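Oxidoreductase (Bordetella pertussis, PDB 3Q2K) probably oxidises UDP-N-acetylglucosaminuronic acid with NAD in the biosynthetic pathway to 2,3-diacetamido-2,3-dideoxy-D-mannuronic acid. Local coordinates at residues Val149-Arg153 against Ser210-Asp214; Leu158-Lys162 against Leu215-Leu219; Ala204-Ala209 against Ile257-Met261. All coordinates share one frame; numbering follows the deposited sequence.

Contact 1 (Val149-Arg153 against Ser210-Asp214); sequences VKQNR and SHYVD. With HP7 ((2S,3S,4R,5R,6R)-5-acetamido-6-[[[(2R,3S,4R,5R)-5-(2,4-dioxopyrimidin-1-yl)-3,4-dihydroxy-oxolan-2-yl]methoxy-hydroxy-phosphoryl]oxy-hydroxy-phosphoryl]oxy-3,4-dihydroxy-oxane-2-carboxylic acid), chain V.
Arg153 and Asp214 form the charged link between these segments. The guanidinium meets the carboxylate side-on. Arg153 NE binds Asp214 OD2, and Arg153 NH2 binds Asp214 OD1, each at 2.8 Å. Both bonds are nearly straight, and each oxygen uses its syn lone pair. The two planes lie 14° apart; the paired bonds keep the groups nearly coplanar and fix their rotation. NH1 of Arg153 makes a second salt bridge, to Glu344. The aliphatic part of Lys150 packs on the same carboxylate, with Lys150 CG 3.4 Å from OD2 of Asp214. The Lys150 chain bends at chi2 and chi4, which brings NZ near Ser210 O.

The loop 149-153 follows the last strand of the Rossmann sheet, 146-148. Helix 210-220 belongs to the C-terminal alpha/beta part, as in the GFO/IDH/MocA family. The contact therefore joins the two halves of the subunit where the nucleotide sugar and NADH bind.

His211 provides the polar link to the sugar. His211 NE2 lies 2.6 Å from O3' of HP7 in a nearly straight hydrogen bond, with O3' in the ring plane. The other ring nitrogen, ND1, bonds water 1, which accepts from the backbone N of Asn152. The acetamido methyl C8' of HP7 sits over one face of the imidazole, near its rim. Gln151 NE2 also approaches this methyl, but its hydrogen bond goes to the nicotinamide dinucleotide. Water 2 bonds the hydroxyl of Tyr212 and lies close to O7' of HP7, at a doubtfully short distance; its bond from Asn152 ND2 is weak.

Contact 2 (Leu158-Lys162 against Leu215-Leu219); sequences LQLVK and LLDWL
The axes of helical segments 158-162 and 215-219 come no closer than 11.5 Å, and their N-to-C directions differ by 47°. This is a helix-helix contact bridged by long side chains. It joins helix 156-166, which follows the last Rossmann strand, to helix 210-220 of the C-terminal alpha/beta part. Segment 215-219 includes a wider pi-type turn at 216-219.

Trp218 and Lys162 bury the most surface here. The indole is carried with CG anti to the backbone N (chi1 -176°), and its ring extends toward helix 156-166. The lysine chain runs over one face of the ring. Lys162 CD makes a CH-pi contact with the six-membered ring, and Lys162 CE lies 3.5 Å from NE1 of Trp218. Lys162 NZ stands 4.2 Å from the centroid of the Trp218 five-membered ring, over its face, in a cation-pi contact. The ring is also used by Arg153 for a cation-pi contact. Gln159 approaches the indole edge, with Gln159 NE2 3.6 Å from CZ2 of Trp218. That amide nitrogen gives its hydrogen bond to the carbonyl of Arg153.

Leucines and a valine make the apolar part of the contact. Leu158 CD1 meets Leu215 CD2 at 4.0 Å, and the two side chains cross at about a right angle. Leu158 also places CB at the edge of the indole. Leu219 CD2 touches Val161 CG1 and also CA and CB of Lys162. Val161 reaches further to Val281 and Val283 of strand 279-284, so helix 156-166 also packs on the large C-terminal sheet.

The ammonium of Lys162 has a second role besides the cation-pi contact. The Lys162 chain bends at chi2 and chi4, and Lys162 NZ donates to the backbone O of Trp218 at 2.9 Å, with the nitrogen tilted 23° from the carbonyl plane.

Contact 3 (Ala204-Ala209 against Ile257-Met261); sequences AFMNQA and INVTM. With HP7 ((2S,3S,4R,5R,6R)-5-acetamido-6-[[[(2R,3S,4R,5R)-5-(2,4-dioxopyrimidin-1-yl)-3,4-dihydroxy-oxolan-2-yl]methoxy-hydroxy-phosphoryl]oxy-hydroxy-phosphoryl]oxy-3,4-dihydroxy-oxane-2-carboxylic acid), chain V.
Val259 meets Ala204, Phe205 and Ala209 through its two methyls. Val259 CG1, anti to the backbone N (chi1 176°), touches Ala204 CB at 3.6 Å. Val259 CG2 sits over one face of the Phe205 ring, offset toward its rim, in a CH-pi contact at 4.1 Å from the centroid. The same methyl packs on Ala209 CB. Ile257 CG2 meets the edge of the phenylalanine ring, 4.0 Å from Phe205 CE1.

Met261 folds back at chi2 (-48°). Its SD and CE lie against Gln208, with Met261 CE 3.8 Å from Gln208 CB. The Gln208 amide turns to the nucleotide sugar. Gln208 NE2 donates to the carboxylate oxygen O'P of HP7 at 3.2 Å. Beside it, Asn207 OD1 accepts from O4' of HP7 at 2.7 Å. Asp201 bonds the other end of the Asn207 amide.

Asn258 faces away from the loop, toward a second subunit, where its OD1 bonds Ser256 of that neighbouring chain. Strand 254-260 runs between strands 173-181 and 242-249 in the large mixed sheet. The loop 204-209 lies over one face of that strand and leads into helix 210-220.

Helix 210-220 connects the three contacts. Its first turn serves contact 1, its later turns serve contact 2, and the loop of contact 3 runs directly into it. Contacts 1 and 2 have centres about 10 Å apart and touch where Asn152 O packs on Leu158 CD1 at 3.6 Å. Contacts 1 and 3 have centres about 12 Å apart; Val213 CG2 packs on Ile257 CD1 at 3.5 Å. Both of these contacts bind HP7, through different parts of its sugar. Contact 2 lies farther from the ligand, with the Leu158 side chain about 10 Å from HP7. Contacts 2 and 3 do not touch; their nearest atoms are about 5 Å apart.

Contact 1 (Val149-Arg153 against Ser210-Asp214)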
loop_
_atom_site.group_PDB
_atom_site.type_symbol
_atom_site.label_atom_id
_atom_site.label_comp_id
_atom_site.label_asym_id
_atom_site.label_seq_id
_atom_site.Cartn_x
_atom_site.Cartn_y
_atom_site.Cartn_z
ATOM N N VAL C 149 -33.423 -17.775 -4.494
ATOM C CA VAL C 149 -34.656 -16.995 -4.622
ATOM C C VAL C 149 -34.290 -15.543 -4.873
ATOM O O VAL C 149 -33.628 -14.935 -4.043
ATOM C CB VAL C 149 -35.512 -17.090 -3.348
ATOM C CG1 VAL C 149 -36.653 -16.093 -3.393
ATOM C CG2 VAL C 149 -36.039 -18.507 -3.227
ATOM N N LYS C 150 -34.685 -14.975 -6.005
ATOM C CA LYS C 150 -34.451 -13.555 -6.178
ATOM C C LYS C 150 -35.732 -13.006 -6.781
ATOM O O LYS C 150 -35.761 -12.699 -7.973
ATOM C CB LYS C 150 -33.258 -13.292 -7.104
ATOM C CG LYS C 150 -32.230 -12.359 -6.509
ATOM C CD LYS C 150 -31.333 -13.181 -5.613
ATOM C CE LYS C 150 -30.183 -12.310 -5.112
ATOM N NZ LYS C 150 -30.153 -12.011 -3.653
ATOM N N GLN C 151 -36.764 -12.834 -5.959
ATOM C CA GLN C 151 -38.080 -12.624 -6.549
ATOM C C GLN C 151 -38.203 -11.303 -7.286
ATOM O O GLN C 151 -38.986 -11.229 -8.232
ATOM C CB GLN C 151 -39.262 -12.896 -5.610
ATOM C CG GLN C 151 -39.476 -11.872 -4.494
ATOM C CD GLN C 151 -38.659 -12.213 -3.267
ATOM O OE1 GLN C 151 -37.588 -12.820 -3.367
ATOM N NE2 GLN C 151 -39.188 -11.875 -2.097
ATOM N N ASN C 152 -37.435 -10.290 -6.897
ATOM C CA ASN C 152 -37.699 -8.974 -7.469
ATOM C C ASN C 152 -37.371 -9.013 -8.953
ATOM O O ASN C 152 -37.814 -8.158 -9.718
ATOM C CB ASN C 152 -36.847 -7.870 -6.828
ATOM C CG ASN C 152 -37.314 -7.497 -5.431
ATOM O OD1 ASN C 152 -38.186 -8.133 -4.838
ATOM N ND2 ASN C 152 -36.671 -6.490 -4.862
ATOM N N ARG C 153 -36.622 -10.032 -9.360
ATOM C CA ARG C 153 -36.300 -10.104 -10.781
ATOM C C ARG C 153 -37.547 -10.223 -11.658
ATOM O O ARG C 153 -37.553 -9.871 -12.841
ATOM C CB ARG C 153 -35.302 -11.232 -11.051
ATOM C CG ARG C 153 -33.875 -10.926 -10.666
ATOM C CD ARG C 153 -32.986 -12.085 -11.095
ATOM N NE ARG C 153 -31.602 -11.938 -10.653
ATOM C CZ ARG C 153 -30.565 -12.549 -11.220
ATOM N NH1 ARG C 153 -30.721 -13.343 -12.268
ATOM N NH2 ARG C 153 -29.341 -12.370 -10.750
ATOM N N SER C 210 -29.598 -7.102 -0.384
ATOM C CA SER C 210 -29.064 -8.044 -1.369
ATOM C C SER C 210 -29.875 -8.149 -2.666
ATOM O O SER C 210 -29.279 -8.306 -3.728
ATOM C CB SER C 210 -28.819 -9.425 -0.748
ATOM O OG SER C 210 -30.035 -9.970 -0.269
ATOM N N HIS C 211 -31.202 -8.094 -2.598
ATOM C CA HIS C 211 -32.059 -7.972 -3.776
ATOM C C HIS C 211 -31.608 -6.775 -4.594
ATOM O O HIS C 211 -31.866 -6.706 -5.798
ATOM C CB HIS C 211 -33.530 -7.723 -3.413
ATOM C CG HIS C 211 -34.078 -8.679 -2.397
ATOM N ND1 HIS C 211 -34.622 -9.896 -2.744
ATOM C CD2 HIS C 211 -34.129 -8.619 -1.043
ATOM C CE1 HIS C 211 -35.016 -10.529 -1.652
ATOM N NE2 HIS C 211 -34.738 -9.770 -0.606
ATOM N N TYR C 212 -31.035 -5.790 -3.910
ATOM C CA TYR C 212 -30.671 -4.558 -4.596
ATOM C C TYR C 212 -29.235 -4.623 -5.096
ATOM O O TYR C 212 -28.943 -4.160 -6.192
ATOM C CB TYR C 212 -30.926 -3.333 -3.716
ATOM C CG TYR C 212 -32.412 -3.238 -3.493
ATOM C CD1 TYR C 212 -33.189 -2.364 -4.237
ATOM C CD2 TYR C 212 -33.041 -4.090 -2.593
ATOM C CE1 TYR C 212 -34.554 -2.329 -4.055
ATOM C CE2 TYR C 212 -34.412 -4.075 -2.426
ATOM C CZ TYR C 212 -35.162 -3.198 -3.178
ATOM O OH TYR C 212 -36.527 -3.140 -2.990
ATOM N N VAL C 213 -28.347 -5.229 -4.316
ATOM C CA VAL C 213 -27.016 -5.522 -4.824
ATOM C C VAL C 213 -27.102 -6.386 -6.072
ATOM O O VAL C 213 -26.356 -6.113 -7.008
ATOM C CB VAL C 213 -26.137 -6.149 -3.734
ATOM C CG1 VAL C 213 -24.795 -6.589 -4.286
ATOM C CG2 VAL C 213 -25.932 -5.096 -2.681
ATOM N N ASP C 214 -28.072 -7.299 -6.103
ATOM C CA ASP C 214 -28.314 -8.213 -7.219
ATOM C C ASP C 214 -28.589 -7.455 -8.511
ATOM O O ASP C 214 -28.155 -7.888 -9.576
ATOM C CB ASP C 214 -29.493 -9.154 -6.942
ATOM C CG ASP C 214 -29.723 -10.162 -8.058
ATOM O OD1 ASP C 214 -28.805 -10.949 -8.371
ATOM O OD2 ASP C 214 -30.825 -10.193 -8.644
HETATM N N1 HP7 V . -40.222 -3.092 9.235
HETATM C C2 HP7 V . -40.317 -1.992 9.995
HETATM O O2 HP7 V . -40.051 -1.917 11.211
HETATM N N3 HP7 V . -40.723 -0.839 9.439
HETATM C C4 HP7 V . -41.022 -0.802 8.123
HETATM O O4 HP7 V . -41.343 0.323 7.686
HETATM C C5 HP7 V . -40.927 -1.935 7.317
HETATM C C6 HP7 V . -40.511 -3.119 7.924
HETATM P PA HP7 V . -41.168 -6.857 5.839
HETATM P PB HP7 V . -40.314 -8.773 3.894
HETATM O "O'P" HP7 V . -36.003 -7.797 7.015
HETATM O "O'Q" HP7 V . -35.863 -9.893 7.315
HETATM C "C1'" HP7 V . -37.822 -8.197 3.327
HETATM O O1A HP7 V . -41.573 -5.713 4.936
HETATM O O1B HP7 V . -40.953 -8.090 2.708
HETATM C C1C HP7 V . -39.772 -4.319 9.890
HETATM C "C2'" HP7 V . -36.817 -8.665 2.271
HETATM N "N2'" HP7 V . -37.395 -9.121 1.014
HETATM O O2A HP7 V . -42.170 -7.735 6.552
HETATM O O2B HP7 V . -40.893 -9.992 4.563
HETATM C C2C HP7 V . -40.977 -5.123 10.356
HETATM O O2C HP7 V . -40.599 -5.762 11.576
HETATM C "C3'" HP7 V . -36.073 -9.876 2.820
HETATM O "O3'" HP7 V . -35.090 -10.436 1.929
HETATM O O3A HP7 V . -40.037 -7.701 5.063
HETATM O O3B HP7 V . -38.829 -9.206 3.425
HETATM C C3C HP7 V . -40.942 -6.272 9.367
HETATM O O3C HP7 V . -41.564 -7.390 9.996
HETATM C "C4'" HP7 V . -35.522 -9.484 4.190
HETATM O "O4'" HP7 V . -34.832 -10.640 4.678
HETATM C C4C HP7 V . -39.456 -6.505 9.131
HETATM O O4C HP7 V . -39.045 -5.149 8.981
HETATM C "C5'" HP7 V . -36.660 -9.174 5.158
HETATM O "O5'" HP7 V . -37.292 -8.006 4.647
HETATM C C5C HP7 V . -39.338 -7.121 7.743
HETATM O O5C HP7 V . -40.154 -6.268 6.939
HETATM C "C6'" HP7 V . -36.148 -8.945 6.553
HETATM C "C7'" HP7 V . -37.699 -8.274 0.035
HETATM O "O7'" HP7 V . -37.371 -7.102 0.186
HETATM C "C8'" HP7 V . -38.411 -8.742 -1.204
HETATM O O HOH W 1 -34.760 -10.397 -5.327
HETATM O O HOH W 2 -37.648 -5.676 -1.781
#

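Contact 2 (Leu158-Lys162 against Leu215-Leu219)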
loop_
_atom_site.group_PDB
_atom_site.type_symbol
_atom_site.label_atom_id
_atom_site.label_comp_id
_atom_site.label_asym_id
_atom_site.label_seq_id
_atom_site.Cartn_x
_atom_site.Cartn_y
_atom_site.Cartn_z
ATOM N N LEU C 158 -39.056 -3.935 -13.250
ATOM C CA LEU C 158 -37.634 -4.166 -13.488
ATOM C C LEU C 158 -37.484 -4.990 -14.765
ATOM O O LEU C 158 -36.529 -4.808 -15.523
ATOM C CB LEU C 158 -36.984 -4.864 -12.288
ATOM C CG LEU C 158 -36.841 -4.091 -10.969
ATOM C CD1 LEU C 158 -36.326 -4.925 -9.793
ATOM C CD2 LEU C 158 -35.999 -2.830 -11.145
ATOM N N GLN C 159 -38.447 -5.863 -15.054
ATOM C CA GLN C 159 -38.480 -6.490 -16.374
ATOM C C GLN C 159 -38.467 -5.500 -17.533
ATOM O O GLN C 159 -37.722 -5.655 -18.500
ATOM C CB GLN C 159 -39.678 -7.438 -16.515
ATOM C CG GLN C 159 -39.414 -8.850 -16.008
ATOM C CD GLN C 159 -38.148 -9.455 -16.592
ATOM O OE1 GLN C 159 -37.978 -9.493 -17.810
ATOM N NE2 GLN C 159 -37.241 -9.912 -15.735
ATOM N N LEU C 160 -39.278 -4.452 -17.454
ATOM C CA LEU C 160 -39.242 -3.443 -18.515
ATOM C C LEU C 160 -37.884 -2.751 -18.599
ATOM O O LEU C 160 -37.392 -2.395 -19.668
ATOM C CB LEU C 160 -40.278 -2.350 -18.240
ATOM C CG LEU C 160 -41.768 -2.601 -18.472
ATOM C CD1 LEU C 160 -42.547 -1.390 -17.971
ATOM C CD2 LEU C 160 -41.969 -2.774 -19.961
ATOM N N VAL C 161 -37.274 -2.464 -17.457
ATOM C CA VAL C 161 -35.983 -1.800 -17.552
ATOM C C VAL C 161 -35.012 -2.773 -18.234
ATOM O O VAL C 161 -34.238 -2.418 -19.122
ATOM C CB VAL C 161 -35.585 -1.414 -16.114
ATOM C CG1 VAL C 161 -34.105 -1.115 -16.001
ATOM C CG2 VAL C 161 -36.397 -0.204 -15.684
ATOM N N LYS C 162 -35.063 -4.035 -17.823
ATOM C CA LYS C 162 -34.134 -5.060 -18.289
ATOM C C LYS C 162 -34.264 -5.147 -19.801
ATOM O O LYS C 162 -33.288 -5.173 -20.548
ATOM C CB LYS C 162 -34.563 -6.390 -17.670
ATOM C CG LYS C 162 -33.830 -7.645 -18.105
ATOM C CD LYS C 162 -32.421 -7.651 -17.546
ATOM C CE LYS C 162 -31.847 -9.054 -17.562
ATOM N NZ LYS C 162 -30.403 -8.817 -17.765
ATOM N N LEU C 215 -29.302 -6.336 -8.430
ATOM C CA LEU C 215 -29.600 -5.526 -9.610
ATOM C C LEU C 215 -28.383 -4.937 -10.320
ATOM O O LEU C 215 -28.450 -4.688 -11.521
ATOM C CB LEU C 215 -30.507 -4.355 -9.232
ATOM C CG LEU C 215 -31.761 -4.731 -8.442
ATOM C CD1 LEU C 215 -32.659 -3.500 -8.322
ATOM C CD2 LEU C 215 -32.504 -5.817 -9.213
ATOM N N LEU C 216 -27.304 -4.690 -9.579
ATOM C CA LEU C 216 -26.096 -4.110 -10.156
ATOM C C LEU C 216 -25.552 -4.893 -11.339
ATOM O O LEU C 216 -25.332 -4.346 -12.423
ATOM C CB LEU C 216 -25.010 -3.880 -9.108
ATOM C CG LEU C 216 -25.561 -3.049 -7.946
ATOM C CD1 LEU C 216 -24.569 -3.000 -6.791
ATOM C CD2 LEU C 216 -25.888 -1.644 -8.422
ATOM N N ASP C 217 -25.327 -6.182 -11.115
ATOM C CA ASP C 217 -24.816 -7.020 -12.192
ATOM C C ASP C 217 -25.942 -7.461 -13.131
ATOM O O ASP C 217 -25.823 -7.331 -14.346
ATOM C CB ASP C 217 -24.121 -8.271 -11.649
ATOM C CG ASP C 217 -23.582 -9.126 -12.770
ATOM O OD1 ASP C 217 -24.407 -9.660 -13.539
ATOM O OD2 ASP C 217 -22.344 -9.207 -12.895
ATOM N N TRP C 218 -27.021 -8.014 -12.586
ATOM C CA TRP C 218 -28.162 -8.457 -13.377
ATOM C C TRP C 218 -28.653 -7.417 -14.382
ATOM O O TRP C 218 -28.886 -7.734 -15.548
ATOM C CB TRP C 218 -29.301 -8.850 -12.436
ATOM C CG TRP C 218 -30.461 -9.401 -13.196
ATOM C CD1 TRP C 218 -30.468 -10.528 -13.965
ATOM C CD2 TRP C 218 -31.782 -8.850 -13.273
ATOM N NE1 TRP C 218 -31.708 -10.704 -14.525
ATOM C CE2 TRP C 218 -32.530 -9.686 -14.126
ATOM C CE3 TRP C 218 -32.407 -7.738 -12.699
ATOM C CZ2 TRP C 218 -33.877 -9.462 -14.402
ATOM C CZ3 TRP C 218 -33.752 -7.523 -12.958
ATOM C CH2 TRP C 218 -34.460 -8.364 -13.826
ATOM N N LEU C 219 -28.761 -6.159 -13.970
ATOM C CA LEU C 219 -29.358 -5.170 -14.861
ATOM C C LEU C 219 -28.324 -4.470 -15.732
ATOM O O LEU C 219 -28.510 -4.311 -16.941
ATOM C CB LEU C 219 -30.125 -4.102 -14.077
ATOM C CG LEU C 219 -31.563 -4.445 -13.687
ATOM C CD1 LEU C 219 -32.175 -3.298 -12.892
ATOM C CD2 LEU C 219 -32.395 -4.688 -14.933
#

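Contact 3 (Ala204-Ala209 against Ile257-Met261)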
loop_
_atom_site.group_PDB
_atom_site.type_symbol
_atom_site.label_atom_id
_atom_site.label_comp_id
_atom_site.label_asym_id
_atom_site.label_seq_id
_atom_site.Cartn_x
_atom_site.Cartn_y
_atom_site.Cartn_z
ATOM N N ALA C 204 -27.075 -4.956 6.918
ATOM C CA ALA C 204 -28.014 -4.396 5.949
ATOM C C ALA C 204 -27.827 -4.825 4.490
ATOM O O ALA C 204 -28.775 -4.853 3.695
ATOM C CB ALA C 204 -27.900 -2.888 5.985
ATOM N N PHE C 205 -26.571 -4.982 4.082
ATOM C CA PHE C 205 -26.263 -5.230 2.672
ATOM C C PHE C 205 -26.614 -6.670 2.327
ATOM O O PHE C 205 -27.322 -6.915 1.350
ATOM C CB PHE C 205 -24.794 -4.984 2.289
ATOM C CG PHE C 205 -24.493 -3.548 1.971
ATOM C CD1 PHE C 205 -24.580 -3.077 0.674
ATOM C CD2 PHE C 205 -24.147 -2.655 2.977
ATOM C CE1 PHE C 205 -24.275 -1.759 0.386
ATOM C CE2 PHE C 205 -23.876 -1.331 2.695
ATOM C CZ PHE C 205 -23.923 -0.881 1.396
ATOM N N MET C 206 -26.128 -7.593 3.152
ATOM C CA MET C 206 -26.231 -9.016 2.863
ATOM C C MET C 206 -27.646 -9.545 3.074
ATOM O O MET C 206 -28.132 -10.368 2.303
ATOM C CB MET C 206 -25.270 -9.821 3.734
ATOM C CG MET C 206 -25.253 -11.312 3.430
ATOM S SD MET C 206 -23.825 -11.990 4.296
ATOM C CE MET C 206 -22.561 -11.702 3.064
ATOM N N ASN C 207 -28.343 -9.046 4.090
ATOM C CA ASN C 207 -29.717 -9.481 4.301
ATOM C C ASN C 207 -30.687 -8.667 3.446
ATOM O O ASN C 207 -31.076 -9.129 2.374
ATOM C CB ASN C 207 -30.082 -9.506 5.789
ATOM C CG ASN C 207 -31.437 -10.107 6.012
ATOM O OD1 ASN C 207 -32.301 -9.850 5.177
ATOM N ND2 ASN C 207 -31.609 -10.922 7.051
ATOM N N GLN C 208 -31.004 -7.432 3.825
ATOM C CA GLN C 208 -32.102 -6.706 3.177
ATOM C C GLN C 208 -31.833 -6.141 1.791
ATOM O O GLN C 208 -32.739 -6.135 0.958
ATOM C CB GLN C 208 -32.618 -5.539 4.032
ATOM C CG GLN C 208 -33.370 -5.979 5.266
ATOM C CD GLN C 208 -32.447 -6.253 6.436
ATOM O OE1 GLN C 208 -31.255 -5.956 6.384
ATOM N NE2 GLN C 208 -33.006 -6.774 7.520
ATOM N N ALA C 209 -30.644 -5.584 1.580
ATOM C CA ALA C 209 -30.366 -4.899 0.323
ATOM C C ALA C 209 -29.758 -5.830 -0.725
ATOM O O ALA C 209 -29.443 -5.413 -1.840
ATOM C CB ALA C 209 -29.441 -3.709 0.560
ATOM N N ILE C 257 -24.466 2.560 -4.301
ATOM C CA ILE C 257 -25.556 1.895 -3.609
ATOM C C ILE C 257 -25.554 2.424 -2.187
ATOM O O ILE C 257 -24.530 2.381 -1.508
ATOM C CB ILE C 257 -25.500 0.361 -3.703
ATOM C CG1 ILE C 257 -26.678 -0.237 -2.929
ATOM C CG2 ILE C 257 -24.129 -0.175 -3.256
ATOM C CD1 ILE C 257 -26.910 -1.731 -3.046
ATOM N N ASN C 258 -26.692 2.984 -1.793
ATOM C CA ASN C 258 -26.806 3.647 -0.500
ATOM C C ASN C 258 -27.826 2.958 0.394
ATOM O O ASN C 258 -29.008 2.845 0.088
ATOM C CB ASN C 258 -27.108 5.133 -0.711
ATOM C CG ASN C 258 -26.201 5.756 -1.768
ATOM O OD1 ASN C 258 -25.050 6.061 -1.475
ATOM N ND2 ASN C 258 -26.672 5.927 -2.999
ATOM N N VAL C 259 -27.366 2.464 1.536
ATOM C CA VAL C 259 -28.189 1.543 2.315
ATOM C C VAL C 259 -28.221 1.923 3.790
ATOM O O VAL C 259 -27.157 2.171 4.355
ATOM C CB VAL C 259 -27.611 0.120 2.191
ATOM C CG1 VAL C 259 -28.359 -0.869 3.064
ATOM C CG2 VAL C 259 -27.699 -0.347 0.736
ATOM N N THR C 260 -29.406 1.990 4.394
ATOM C CA THR C 260 -29.537 2.052 5.848
ATOM C C THR C 260 -30.846 1.442 6.329
ATOM O O THR C 260 -31.883 1.486 5.672
ATOM C CB THR C 260 -29.410 3.470 6.437
ATOM O OG1 THR C 260 -29.342 3.360 7.865
ATOM C CG2 THR C 260 -30.599 4.327 6.049
ATOM N N MET C 261 -30.746 0.770 7.466
ATOM C CA MET C 261 -31.923 0.202 8.110
ATOM C C MET C 261 -32.389 1.142 9.220
ATOM O O MET C 261 -33.221 0.792 10.051
ATOM C CB MET C 261 -31.607 -1.174 8.698
ATOM C CG MET C 261 -31.383 -2.324 7.685
ATOM S SD MET C 261 -32.672 -2.386 6.413
ATOM C CE MET C 261 -31.775 -1.953 4.922
HETATM N N1 HP7 V . -40.222 -3.092 9.235
HETATM C C2 HP7 V . -40.317 -1.992 9.995
HETATM O O2 HP7 V . -40.051 -1.917 11.211
HETATM N N3 HP7 V . -40.723 -0.839 9.439
HETATM C C4 HP7 V . -41.022 -0.802 8.123
HETATM O O4 HP7 V . -41.343 0.323 7.686
HETATM C C5 HP7 V . -40.927 -1.935 7.317
HETATM C C6 HP7 V . -40.511 -3.119 7.924
HETATM P PA HP7 V . -41.168 -6.857 5.839
HETATM P PB HP7 V . -40.314 -8.773 3.894
HETATM O "O'P" HP7 V . -36.003 -7.797 7.015
HETATM O "O'Q" HP7 V . -35.863 -9.893 7.315
HETATM C "C1'" HP7 V . -37.822 -8.197 3.327
HETATM O O1A HP7 V . -41.573 -5.713 4.936
HETATM O O1B HP7 V . -40.953 -8.090 2.708
HETATM C C1C HP7 V . -39.772 -4.319 9.890
HETATM C "C2'" HP7 V . -36.817 -8.665 2.271
HETATM N "N2'" HP7 V . -37.395 -9.121 1.014
HETATM O O2A HP7 V . -42.170 -7.735 6.552
HETATM O O2B HP7 V . -40.893 -9.992 4.563
HETATM C C2C HP7 V . -40.977 -5.123 10.356
HETATM O O2C HP7 V . -40.599 -5.762 11.576
HETATM C "C3'" HP7 V . -36.073 -9.876 2.820
HETATM O "O3'" HP7 V . -35.090 -10.436 1.929
HETATM O O3A HP7 V . -40.037 -7.701 5.063
HETATM O O3B HP7 V . -38.829 -9.206 3.425
HETATM C C3C HP7 V . -40.942 -6.272 9.367
HETATM O O3C HP7 V . -41.564 -7.390 9.996
HETATM C "C4'" HP7 V . -35.522 -9.484 4.190
HETATM O "O4'" HP7 V . -34.832 -10.640 4.678
HETATM C C4C HP7 V . -39.456 -6.505 9.131
HETATM O O4C HP7 V . -39.045 -5.149 8.981
HETATM C "C5'" HP7 V . -36.660 -9.174 5.158
HETATM O "O5'" HP7 V . -37.292 -8.006 4.647
HETATM C C5C HP7 V . -39.338 -7.121 7.743
HETATM O O5C HP7 V . -40.154 -6.268 6.939
HETATM C "C6'" HP7 V . -36.148 -8.945 6.553
HETATM C "C7'" HP7 V . -37.699 -8.274 0.035
HETATM O "O7'" HP7 V . -37.371 -7.102 0.186
HETATM C "C8'" HP7 V . -38.411 -8.742 -1.204
#